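Long-range contact in interferon gamma receptor 1 (Gallus gallus, PDB 4EQ3), which probably binds the cytokine interferon gamma as the extracellular part of a cell-surface receptor chain: residues Pro39-Tyr48 / His78-Val88. Sequence-based numbering, arbitrary orientation.
Sequences PHFVVEVKPY and HSYWFRIKAIV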
loop_
_atom_site.group_PDB
_atom_site.type_symbol
_atom_site.label_atom_id
_atom_site.label_comp_id
_atom_site.label_asym_id
_atom_site.label_seq_id
_atom_site.Cartn_x
_atom_site.Cartn_y
_atom_site.Cartn_z
ATOM N N PRO A 39 -18.476 -2.580 24.610
ATOM C CA PRO A 39 -19.117 -2.657 23.314
ATOM C C PRO A 39 -18.450 -3.646 22.381
ATOM O O PRO A 39 -17.295 -3.914 22.489
ATOM C CB PRO A 39 -18.953 -1.255 22.767
ATOM C CG PRO A 39 -18.475 -0.454 23.790
ATOM C CD PRO A 39 -17.891 -1.264 24.849
ATOM N N HIS A 40 -19.235 -4.222 21.496
ATOM C CA HIS A 40 -18.693 -5.021 20.402
ATOM C C HIS A 40 -19.229 -4.437 19.104
ATOM O O HIS A 40 -20.195 -3.679 19.117
ATOM C CB HIS A 40 -19.085 -6.491 20.535
ATOM C CG HIS A 40 -18.483 -7.170 21.722
ATOM N ND1 HIS A 40 -18.935 -6.960 23.007
ATOM C CD2 HIS A 40 -17.465 -8.059 21.821
ATOM C CE1 HIS A 40 -18.221 -7.691 23.847
ATOM N NE2 HIS A 40 -17.323 -8.366 23.152
ATOM N N PHE A 41 -18.610 -4.778 17.982
ATOM C CA PHE A 41 -18.978 -4.137 16.727
ATOM C C PHE A 41 -19.229 -5.135 15.601
ATOM O O PHE A 41 -18.755 -6.266 15.642
ATOM C CB PHE A 41 -17.905 -3.123 16.313
ATOM C CG PHE A 41 -17.613 -2.089 17.365
ATOM C CD1 PHE A 41 -18.479 -1.027 17.571
ATOM C CD2 PHE A 41 -16.471 -2.178 18.149
ATOM C CE1 PHE A 41 -18.217 -0.075 18.542
ATOM C CE2 PHE A 41 -16.199 -1.230 19.125
ATOM C CZ PHE A 41 -17.070 -0.178 19.325
ATOM N N VAL A 42 -19.997 -4.705 14.603
ATOM C CA VAL A 42 -20.207 -5.514 13.409
ATOM C C VAL A 42 -19.916 -4.694 12.163
ATOM O O VAL A 42 -20.496 -3.622 11.964
ATOM C CB VAL A 42 -21.645 -6.059 13.319
ATOM C CG1 VAL A 42 -21.783 -6.955 12.104
ATOM C CG2 VAL A 42 -21.993 -6.833 14.590
ATOM N N VAL A 43 -19.025 -5.209 11.324
ATOM C CA VAL A 43 -18.608 -4.501 10.117
ATOM C C VAL A 43 -19.171 -5.190 8.881
ATOM O O VAL A 43 -19.105 -6.418 8.768
ATOM C CB VAL A 43 -17.075 -4.460 9.984
ATOM C CG1 VAL A 43 -16.671 -3.737 8.711
ATOM C CG2 VAL A 43 -16.449 -3.807 11.210
ATOM N N GLU A 44 -19.721 -4.399 7.963
ATOM C CA GLU A 44 -20.173 -4.928 6.682
ATOM C C GLU A 44 -19.475 -4.258 5.498
ATOM O O GLU A 44 -19.026 -3.114 5.590
ATOM C CB GLU A 44 -21.682 -4.759 6.547
ATOM C CG GLU A 44 -22.464 -5.487 7.616
ATOM C CD GLU A 44 -23.941 -5.550 7.289
ATOM O OE1 GLU A 44 -24.518 -4.506 6.916
ATOM O OE2 GLU A 44 -24.517 -6.651 7.397
ATOM N N VAL A 45 -19.392 -4.985 4.387
ATOM C CA VAL A 45 -18.810 -4.452 3.160
ATOM C C VAL A 45 -19.816 -4.511 1.998
ATOM O O VAL A 45 -20.557 -5.471 1.872
ATOM C CB VAL A 45 -17.553 -5.230 2.782
ATOM C CG1 VAL A 45 -17.852 -6.723 2.709
ATOM C CG2 VAL A 45 -16.971 -4.714 1.470
ATOM N N LYS A 46 -19.880 -3.485 1.190
ATOM C CA LYS A 46 -20.690 -3.475 -0.008
ATOM C C LYS A 46 -19.778 -3.516 -1.271
ATOM O O LYS A 46 -19.185 -2.547 -1.610
ATOM C CB LYS A 46 -21.624 -2.285 0.004
ATOM C CG LYS A 46 -22.406 -2.109 -1.238
ATOM C CD LYS A 46 -23.589 -1.238 -1.108
ATOM C CE LYS A 46 -23.267 0.190 -0.805
ATOM N NZ LYS A 46 -24.202 1.152 -1.281
ATOM N N PRO A 47 -19.674 -4.686 -1.893
ATOM C CA PRO A 47 -18.851 -4.869 -3.090
ATOM C C PRO A 47 -19.592 -4.341 -4.308
ATOM O O PRO A 47 -20.824 -4.298 -4.296
ATOM C CB PRO A 47 -18.720 -6.387 -3.201
ATOM C CG PRO A 47 -19.361 -6.955 -1.957
ATOM C CD PRO A 47 -20.330 -5.938 -1.492
ATOM N N TYR A 48 -18.864 -3.967 -5.355
ATOM C CA TYR A 48 -19.485 -3.278 -6.484
ATOM C C TYR A 48 -20.456 -4.160 -7.278
ATOM O O TYR A 48 -21.484 -3.680 -7.749
ATOM C CB TYR A 48 -18.412 -2.673 -7.406
ATOM C CG TYR A 48 -18.038 -3.538 -8.593
ATOM C CD1 TYR A 48 -18.588 -3.298 -9.847
ATOM C CD2 TYR A 48 -17.138 -4.593 -8.462
ATOM C CE1 TYR A 48 -18.257 -4.083 -10.938
ATOM C CE2 TYR A 48 -16.795 -5.382 -9.549
ATOM C CZ TYR A 48 -17.360 -5.120 -10.788
ATOM O OH TYR A 48 -17.042 -5.892 -11.885
ATOM N N HIS A 78 -12.813 -0.667 -9.016
ATOM C CA HIS A 78 -14.207 -0.477 -8.623
ATOM C C HIS A 78 -14.308 -0.036 -7.166
ATOM O O HIS A 78 -13.338 -0.137 -6.416
ATOM C CB HIS A 78 -15.019 -1.746 -8.853
ATOM C CG HIS A 78 -15.032 -2.204 -10.277
ATOM N ND1 HIS A 78 -15.604 -1.464 -11.290
ATOM C CD2 HIS A 78 -14.549 -3.328 -10.858
ATOM C CE1 HIS A 78 -15.471 -2.112 -12.433
ATOM N NE2 HIS A 78 -14.839 -3.247 -12.197
ATOM N N SER A 79 -15.488 0.448 -6.781
ATOM C CA SER A 79 -15.709 1.052 -5.472
ATOM C C SER A 79 -16.167 0.046 -4.412
ATOM O O SER A 79 -16.739 -1.004 -4.722
ATOM C CB SER A 79 -16.743 2.185 -5.576
ATOM O OG SER A 79 -16.316 3.210 -6.458
ATOM N N TYR A 80 -15.891 0.381 -3.155
ATOM C CA TYR A 80 -16.372 -0.384 -2.011
ATOM C C TYR A 80 -16.908 0.605 -0.991
ATOM O O TYR A 80 -16.417 1.732 -0.891
ATOM C CB TYR A 80 -15.236 -1.179 -1.358
ATOM C CG TYR A 80 -14.741 -2.399 -2.118
ATOM C CD1 TYR A 80 -15.262 -3.665 -1.858
ATOM C CD2 TYR A 80 -13.723 -2.292 -3.059
ATOM C CE1 TYR A 80 -14.789 -4.791 -2.531
ATOM C CE2 TYR A 80 -13.248 -3.411 -3.732
ATOM C CZ TYR A 80 -13.788 -4.651 -3.465
ATOM O OH TYR A 80 -13.317 -5.746 -4.144
ATOM N N TRP A 81 -17.919 0.187 -0.240
ATOM C CA TRP A 81 -18.331 0.920 0.936
ATOM C C TRP A 81 -18.249 -0.028 2.127
ATOM O O TRP A 81 -18.361 -1.249 1.965
ATOM C CB TRP A 81 -19.749 1.476 0.780
ATOM C CG TRP A 81 -19.808 2.706 -0.070
ATOM C CD1 TRP A 81 -19.809 4.004 0.357
ATOM C CD2 TRP A 81 -19.853 2.752 -1.496
ATOM N NE1 TRP A 81 -19.855 4.853 -0.719
ATOM C CE2 TRP A 81 -19.887 4.108 -1.868
ATOM C CE3 TRP A 81 -19.864 1.776 -2.493
ATOM C CZ2 TRP A 81 -19.941 4.515 -3.198
ATOM C CZ3 TRP A 81 -19.927 2.181 -3.817
ATOM C CH2 TRP A 81 -19.956 3.540 -4.156
ATOM N N PHE A 82 -18.028 0.526 3.313
ATOM C CA PHE A 82 -18.025 -0.286 4.530
ATOM C C PHE A 82 -18.881 0.401 5.574
ATOM O O PHE A 82 -19.109 1.608 5.499
ATOM C CB PHE A 82 -16.601 -0.501 5.063
ATOM C CG PHE A 82 -15.623 -0.944 4.020
ATOM C CD1 PHE A 82 -14.824 -0.017 3.365
ATOM C CD2 PHE A 82 -15.498 -2.284 3.691
ATOM C CE1 PHE A 82 -13.912 -0.417 2.400
ATOM C CE2 PHE A 82 -14.596 -2.693 2.725
ATOM C CZ PHE A 82 -13.803 -1.755 2.073
ATOM N N ARG A 83 -19.374 -0.358 6.546
ATOM C CA ARG A 83 -20.186 0.247 7.598
ATOM C C ARG A 83 -20.073 -0.533 8.903
ATOM O O ARG A 83 -19.782 -1.725 8.905
ATOM C CB ARG A 83 -21.655 0.377 7.165
ATOM C CG ARG A 83 -22.423 -0.937 7.081
ATOM C CD ARG A 83 -23.859 -0.669 6.609
ATOM N NE ARG A 83 -24.686 -1.867 6.497
ATOM C CZ ARG A 83 -25.952 -1.847 6.078
ATOM N NH1 ARG A 83 -26.515 -0.696 5.742
ATOM N NH2 ARG A 83 -26.657 -2.967 6.001
ATOM N N ILE A 84 -20.295 0.153 10.015
ATOM C CA ILE A 84 -20.126 -0.486 11.306
ATOM C C ILE A 84 -21.256 -0.108 12.232
ATOM O O ILE A 84 -21.643 1.048 12.297
ATOM C CB ILE A 84 -18.822 -0.029 11.991
ATOM C CG1 ILE A 84 -17.649 -0.032 10.996
ATOM C CG2 ILE A 84 -18.543 -0.900 13.219
ATOM C CD1 ILE A 84 -17.008 1.317 10.803
ATOM N N LYS A 85 -21.755 -1.080 12.985
ATOM C CA LYS A 85 -22.710 -0.776 14.045
ATOM C C LYS A 85 -22.134 -1.255 15.366
ATOM O O LYS A 85 -21.295 -2.154 15.387
ATOM C CB LYS A 85 -24.060 -1.456 13.792
ATOM C CG LYS A 85 -23.995 -2.978 13.872
ATOM C CD LYS A 85 -25.385 -3.604 13.804
ATOM C CE LYS A 85 -25.292 -5.111 13.636
ATOM N NZ LYS A 85 -26.628 -5.773 13.614
ATOM N N ALA A 86 -22.602 -0.660 16.461
ATOM C CA ALA A 86 -22.167 -1.031 17.803
ATOM C C ALA A 86 -23.222 -1.845 18.546
ATOM O O ALA A 86 -24.422 -1.579 18.443
ATOM C CB ALA A 86 -21.822 0.211 18.604
ATOM N N ILE A 87 -22.760 -2.828 19.310
ATOM C CA ILE A 87 -23.639 -3.598 20.171
ATOM C C ILE A 87 -23.262 -3.382 21.630
ATOM O O ILE A 87 -22.119 -3.609 22.031
ATOM C CB ILE A 87 -23.572 -5.090 19.854
ATOM C CG1 ILE A 87 -23.777 -5.319 18.356
ATOM C CG2 ILE A 87 -24.612 -5.838 20.676
ATOM C CD1 ILE A 87 -23.506 -6.741 17.921
ATOM N N VAL A 88 -24.240 -2.937 22.410
ATOM C CA VAL A 88 -24.051 -2.612 23.815
ATOM C C VAL A 88 -25.116 -3.330 24.634
ATOM O O VAL A 88 -26.282 -2.934 24.648
ATOM C CB VAL A 88 -24.157 -1.091 24.043
ATOM C CG1 VAL A 88 -24.344 -0.773 25.517
ATOM C CG2 VAL A 88 -22.935 -0.384 23.488
HETATM O O HOH W 1 -16.157 -3.341 -5.431
#
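Val45 and Phe82 stand side by side on the buried face of two neighbouring antiparallel strands, with Val45 CG2 pressed 3.4 Å from Phe82 CE2. A chi1 of 54° tucks Val45 CG1 between N and the carbonyl carbon and swings CG2 to the far side from N, against Phe82; CG2 also reaches the edge of the Tyr80 ring. Next along the same face come Val43 and Ile84, in looser touch, and then Phe41, whose CE1 lies 3.6 Å from Ala86 CB. Trp30 and Leu28 of strand 25-31 cover Val43 and Ile84, and Trp30 also meets the Phe41 ring edge-to-face. This is the two-layered sandwich of a fibronectin type III-like domain, here the first of the receptor's two, and it exemplifies a general principle: the central strand pair of a sheet, 40-46 with 81-88, packs one apolar face (Phe41, Val43, Val45, Phe82, Ile84, Ala86) into the domain core and sets its charged pairs on the other. Backbone bonds hold the register through the hydrogen-bonded pairs His40-Ile87, Val42-Lys85, Glu44-Arg83 and Lys46-Trp81, the last closing with a weak Trp81 N to Lys46 O bond of 3.3 Å. On the reverse face, Val42 lies along the aliphatic part of Lys85, whose NZ bonds Gln92. Beside them NE and NH2 of Arg83 both donate to Glu44 OE1, NE at 2.7 Å. Carboxylate and guanidinium are nearly coplanar, 7° apart. Tyr53 adds a cation-pi contact to Arg83. A kink at chi3 (66°) turns the Lys46 chain into a long, off-centre cation-pi contact, NZ 5.0 Å from the centroid of the Trp81 six-membered ring and displaced beyond its rim. Past the strands, the Tyr48 and His78 rings stack face to face, centroids 3.6 Å apart, while a water bridges Tyr48 N and Ser79 O.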